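Local coordinates for protein vestitone reductase (Medicago sativa, PDB 2P4H) that catalyses the stereospecific, NADPH-dependent reduction of (3R)-vestitone to an isoflavanol, the penultimate step in making the defence phytoalexin medicarpin, at residues A[251-256]-A[286-291]. Sequence-based numbering, arbitrary orientation.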
loop_
_atom_site.group_PDB
_atom_site.type_symbol
_atom_site.label_atom_id
_atom_site.label_comp_id
_atom_site.label_asym_id
_atom_site.label_seq_id
_atom_site.Cartn_x
_atom_site.Cartn_y
_atom_site.Cartn_z
ATOM N N PRO A 251 7.124 8.918 -3.659
ATOM C CA PRO A 251 8.065 9.717 -4.452
ATOM C C PRO A 251 7.490 10.660 -5.497
ATOM O O PRO A 251 8.193 11.554 -5.977
ATOM C CB PRO A 251 8.951 8.653 -5.090
ATOM C CG PRO A 251 7.969 7.557 -5.369
ATOM C CD PRO A 251 7.164 7.502 -4.075
ATOM N N PHE A 252 6.225 10.472 -5.855
ATOM C CA PHE A 252 5.620 11.301 -6.886
ATOM C C PHE A 252 4.419 12.120 -6.432
ATOM O O PHE A 252 3.618 11.672 -5.609
ATOM C CB PHE A 252 5.158 10.432 -8.072
ATOM C CG PHE A 252 6.143 9.371 -8.499
ATOM C CD1 PHE A 252 7.491 9.672 -8.687
ATOM C CD2 PHE A 252 5.703 8.076 -8.765
ATOM C CE1 PHE A 252 8.386 8.692 -9.136
ATOM C CE2 PHE A 252 6.587 7.096 -9.217
ATOM C CZ PHE A 252 7.930 7.406 -9.402
ATOM N N ILE A 253 4.307 13.327 -6.974
ATOM C CA ILE A 253 3.155 14.188 -6.729
ATOM C C ILE A 253 2.839 14.653 -8.151
ATOM O O ILE A 253 3.641 15.328 -8.805
ATOM C CB ILE A 253 3.462 15.338 -5.728
ATOM C CG1 ILE A 253 2.174 16.117 -5.455
ATOM C CG2 ILE A 253 4.589 16.224 -6.227
ATOM C CD1 ILE A 253 1.063 15.268 -4.835
ATOM N N VAL A 254 1.667 14.246 -8.629
ATOM C CA VAL A 254 1.274 14.474 -10.011
ATOM C C VAL A 254 -0.026 15.207 -10.302
ATOM O O VAL A 254 -1.114 14.647 -10.143
ATOM C CB VAL A 254 1.205 13.104 -10.736
ATOM C CG1 VAL A 254 1.060 13.301 -12.234
ATOM C CG2 VAL A 254 2.446 12.274 -10.400
ATOM N N PRO A 255 0.068 16.470 -10.741
ATOM C CA PRO A 255 -1.149 17.221 -11.056
ATOM C C PRO A 255 -1.783 16.550 -12.273
ATOM O O PRO A 255 -1.074 16.038 -13.141
ATOM C CB PRO A 255 -0.623 18.615 -11.388
ATOM C CG PRO A 255 0.623 18.719 -10.557
ATOM C CD PRO A 255 1.250 17.354 -10.742
ATOM N N ILE A 256 -3.106 16.558 -12.351
ATOM C CA ILE A 256 -3.776 15.920 -13.476
ATOM C C ILE A 256 -3.378 16.562 -14.816
ATOM O O ILE A 256 -3.399 15.904 -15.857
ATOM C CB ILE A 256 -5.318 15.939 -13.267
ATOM C CG1 ILE A 256 -5.989 14.959 -14.229
ATOM C CG2 ILE A 256 -5.861 17.347 -13.425
ATOM C CD1 ILE A 256 -7.427 14.638 -13.851
ATOM N N LEU A 286 -4.504 16.490 -3.739
ATOM C CA LEU A 286 -3.885 15.808 -2.607
ATOM C C LEU A 286 -2.506 16.341 -2.265
ATOM O O LEU A 286 -1.793 16.855 -3.121
ATOM C CB LEU A 286 -3.807 14.308 -2.885
ATOM C CG LEU A 286 -5.165 13.654 -3.139
ATOM C CD1 LEU A 286 -4.962 12.201 -3.531
ATOM C CD2 LEU A 286 -6.035 13.768 -1.895
ATOM N N PRO A 287 -2.109 16.220 -0.991
ATOM C CA PRO A 287 -0.804 16.699 -0.541
ATOM C C PRO A 287 0.350 15.806 -0.964
ATOM O O PRO A 287 0.183 14.606 -1.188
ATOM C CB PRO A 287 -0.961 16.734 0.976
ATOM C CG PRO A 287 -1.856 15.568 1.232
ATOM C CD PRO A 287 -2.898 15.700 0.141
ATOM N N ASP A 288 1.521 16.416 -1.085
ATOM C CA ASP A 288 2.739 15.698 -1.420
ATOM C C ASP A 288 3.191 15.080 -0.093
ATOM O O ASP A 288 3.347 15.789 0.905
ATOM C CB ASP A 288 3.781 16.695 -1.950
ATOM C CG ASP A 288 5.116 16.046 -2.294
ATOM O OD1 ASP A 288 5.190 14.805 -2.401
ATOM O OD2 ASP A 288 6.098 16.795 -2.479
ATOM N N LEU A 289 3.350 13.760 -0.061
ATOM C CA LEU A 289 3.797 13.086 1.154
ATOM C C LEU A 289 5.320 12.986 1.047
ATOM O O LEU A 289 5.860 12.043 0.465
ATOM C CB LEU A 289 3.142 11.700 1.266
ATOM C CG LEU A 289 1.618 11.688 1.059
ATOM C CD1 LEU A 289 1.084 10.278 1.259
ATOM C CD2 LEU A 289 0.939 12.647 2.031
ATOM N N ASN A 290 5.991 13.995 1.602
ATOM C CA ASN A 290 7.450 14.120 1.579
ATOM C C ASN A 290 8.124 12.811 1.968
ATOM O O ASN A 290 7.953 12.320 3.078
ATOM C CB ASN A 290 7.867 15.244 2.530
ATOM C CG ASN A 290 9.282 15.729 2.292
ATOM O OD1 ASN A 290 9.680 16.777 2.815
ATOM N ND2 ASN A 290 10.052 14.982 1.511
ATOM N N THR A 291 8.903 12.263 1.044
ATOM C CA THR A 291 9.564 10.985 1.254
ATOM C C THR A 291 11.063 11.119 1.550
ATOM O O THR A 291 11.844 10.171 1.419
ATOM C CB THR A 291 9.231 10.088 0.032
ATOM O OG1 THR A 291 7.810 9.894 0.012
ATOM C CG2 THR A 291 9.901 8.732 0.100
HETATM O O HOH W 1 3.595 12.639 -2.908
#
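Ile253 lies against Asp288 where strand 252-255 runs past the short strand 288-289, and the apolar part of the contact is carried mainly by this one side chain. Its CG1 meets Asp288 CB at 3.9 Å, while CB and CG2 cover the carboxylate end, with Ile253 CB 3.8 Å from Asp288 OD1. With CG1 anti to the backbone N (chi1 -176°), the longer branch is carried toward Leu286 and Pro287, just before Asp288, where Ile253 CD1 comes 3.7 Å from Leu286 O; it also touches Pro287 O. These two carbonyls are already used as acceptors by Arg221 and His223 of strand 219-226. An alanine at Ile253 would keep CB beside OD1 but would probably open a gap where CG1, CG2 and CD1 lie against Asp288 and the two carbonyls.

The polar link is a water, which takes a hydrogen bond from Leu289 N (3.1 Å) and lies within donating distance of Phe252 O (2.9 Å) and Asp288 OD1 (2.7 Å). Farther along, Thr291 OG1 donates to Leu289 O at 2.9 Å, 15° from the carbonyl plane, and is also bonded to Ser250 N, which ties the turn to the residue just before Pro251.

The strands pair elsewhere, 252-255 with 219-226 and 288-289 with 138-139. The case illustrates how such segments can still meet, through a branched aliphatic chain laid over polar groups and a water gripped by one N-H near two acceptors.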